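Acid phosphatase (PDB 2I33) probably hydrolyses phosphate monoesters at acid pH, as a magnesium-binding class C acid phosphatase of the HAD superfamily. Local coordinates at residues Q77-K82 with Y87-D92. Numbering follows the deposited sequence.
Sequences QAMSVK and YPYKWD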
# COMPACT_ATOMS: atom_id res chain seq x y z
N GLN A 77 -14.79 6.38 7.49
CA GLN A 77 -13.72 6.37 8.48
C GLN A 77 -13.43 7.79 8.97
O GLN A 77 -13.20 8.01 10.16
CB GLN A 77 -12.47 5.73 7.90
CG GLN A 77 -12.67 4.29 7.41
CD GLN A 77 -13.01 3.30 8.50
OE1 GLN A 77 -14.14 2.79 8.57
NE2 GLN A 77 -12.06 3.03 9.37
N ALA A 78 -13.47 8.75 8.06
CA ALA A 78 -13.34 10.18 8.42
C ALA A 78 -14.43 10.59 9.42
O ALA A 78 -14.18 11.30 10.39
CB ALA A 78 -13.39 11.05 7.20
N MET A 79 -15.66 10.15 9.16
CA MET A 79 -16.77 10.41 10.08
C MET A 79 -16.43 9.87 11.46
O MET A 79 -16.71 10.52 12.46
CB MET A 79 -18.06 9.79 9.56
CG MET A 79 -19.28 10.02 10.43
SD MET A 79 -19.41 8.86 11.81
CE MET A 79 -19.51 7.29 10.99
N SER A 80 -15.84 8.68 11.52
CA SER A 80 -15.50 8.11 12.82
C SER A 80 -14.47 8.94 13.56
O SER A 80 -14.56 9.13 14.75
CB SER A 80 -14.95 6.69 12.69
OG SER A 80 -15.98 5.82 12.28
N VAL A 81 -13.48 9.43 12.85
CA VAL A 81 -12.52 10.37 13.44
C VAL A 81 -13.22 11.62 13.97
O VAL A 81 -12.95 12.07 15.09
CB VAL A 81 -11.42 10.76 12.41
CG1 VAL A 81 -10.52 11.85 12.97
CG2 VAL A 81 -10.60 9.55 12.02
N LYS A 82 -14.13 12.19 13.20
CA LYS A 82 -14.79 13.42 13.62
C LYS A 82 -15.74 13.26 14.81
O LYS A 82 -15.85 14.15 15.66
CB LYS A 82 -15.49 14.04 12.42
CG LYS A 82 -14.49 14.50 11.38
CD LYS A 82 -15.17 15.27 10.27
CE LYS A 82 -14.22 15.53 9.11
NZ LYS A 82 -14.92 16.21 7.97
N TYR A 87 -16.26 2.42 13.62
CA TYR A 87 -17.01 1.41 12.91
C TYR A 87 -17.51 0.40 13.90
O TYR A 87 -16.76 0.00 14.80
CB TYR A 87 -16.09 0.70 11.90
CG TYR A 87 -16.72 -0.52 11.25
CD1 TYR A 87 -16.65 -1.77 11.86
CD2 TYR A 87 -17.41 -0.41 10.06
CE1 TYR A 87 -17.24 -2.89 11.28
CE2 TYR A 87 -17.99 -1.50 9.47
CZ TYR A 87 -17.91 -2.75 10.08
OH TYR A 87 -18.50 -3.86 9.50
N PRO A 88 -18.75 -0.08 13.75
CA PRO A 88 -19.68 0.18 12.64
C PRO A 88 -20.73 1.29 12.87
O PRO A 88 -21.79 1.28 12.26
CB PRO A 88 -20.38 -1.17 12.51
CG PRO A 88 -20.52 -1.61 13.88
CD PRO A 88 -19.29 -1.11 14.64
N TYR A 89 -20.44 2.25 13.74
CA TYR A 89 -21.37 3.37 13.95
C TYR A 89 -21.67 4.03 12.61
O TYR A 89 -20.74 4.42 11.92
CB TYR A 89 -20.72 4.38 14.85
CG TYR A 89 -21.57 5.59 15.12
CD1 TYR A 89 -22.74 5.47 15.85
CD2 TYR A 89 -21.21 6.84 14.65
CE1 TYR A 89 -23.52 6.57 16.15
CE2 TYR A 89 -21.99 7.95 14.96
CZ TYR A 89 -23.14 7.81 15.67
OH TYR A 89 -23.94 8.90 15.99
N LYS A 90 -22.96 4.08 12.28
CA LYS A 90 -23.46 4.69 11.04
C LYS A 90 -22.87 4.06 9.76
O LYS A 90 -22.94 4.64 8.67
CB LYS A 90 -23.33 6.22 11.12
CG LYS A 90 -24.26 6.79 12.16
CD LYS A 90 -24.34 8.30 12.15
CE LYS A 90 -25.48 8.76 13.05
NZ LYS A 90 -25.66 10.24 13.19
N TRP A 91 -22.35 2.84 9.85
CA TRP A 91 -21.88 2.16 8.66
C TRP A 91 -23.04 1.84 7.73
O TRP A 91 -22.97 2.08 6.52
CB TRP A 91 -21.13 0.89 9.04
CG TRP A 91 -20.71 0.10 7.88
CD1 TRP A 91 -21.22 -1.09 7.47
CD2 TRP A 91 -19.66 0.42 6.97
NE1 TRP A 91 -20.56 -1.52 6.33
CE2 TRP A 91 -19.60 -0.61 6.00
CE3 TRP A 91 -18.78 1.49 6.86
CZ2 TRP A 91 -18.68 -0.60 4.95
CZ3 TRP A 91 -17.87 1.49 5.84
CH2 TRP A 91 -17.83 0.46 4.89
N ASP A 92 -24.13 1.31 8.27
CA ASP A 92 -25.29 1.01 7.42
C ASP A 92 -25.85 2.26 6.79
O ASP A 92 -26.28 2.23 5.62
CB ASP A 92 -26.36 0.29 8.22
CG ASP A 92 -25.96 -1.14 8.55
OD1 ASP A 92 -24.87 -1.56 8.08
OD2 ASP A 92 -26.76 -1.80 9.27
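Met79 meets Tyr89 in a Met-aromatic contact that packs helix 74-83 against the loop leading into helix 91-97. Both follow strand 59-64, the central strand of the parallel HAD sheet, and the short strand 71-72. Met79 SD lies at the edge of the Tyr89 ring, 5.1 Å from the ring centroid and 77° off the ring normal. The sulfur comes nearest at CD2, with SD to CD2 3.9 Å. The two side chains cross at about a right angle. Met79 leaves the helix with CG anti to the backbone N (chi1 -179°), then bends at chi2 and chi3. These bends bring the methyl CE up against the loop backbone. Met79 CE sits 3.3 Å from Tyr89 O and 4.0 Å from Lys90 CB. Tyr89 O is also the acceptor of a hydrogen bond from His76 NE2, so the helix that carries Met79 holds this carbonyl by a polar contact too. Lys90 covers one face of the Tyr89 ring, with CG 3.7 Å above the plane over its centre, while the sulfur stays at the edge. Pro88 to Trp91 form a type II beta turn, closed by the bond from Trp91 N to Pro88 O. Tyr89 and Lys90 take its central positions, and the turn runs straight into helix 91-97 with Lys90 as N-cap.

Further along, Ser80 OG approaches Tyr87 N at 3.7 Å, but its hydrogen bond is to Lys85 O, in the link between the segments. Gln77 OE1 comes within 4.4 Å of Tyr87 CB. The Tyr87 side chain lies about 10 Å from the magnesium held by Asp65, Asp67 and Asp180, near the metal site without joining it. Trp91 packs edge-to-face with His76. Met79 also packs on Ser248 of the second subunit. Ala78 and Val81 touch helix 21-29.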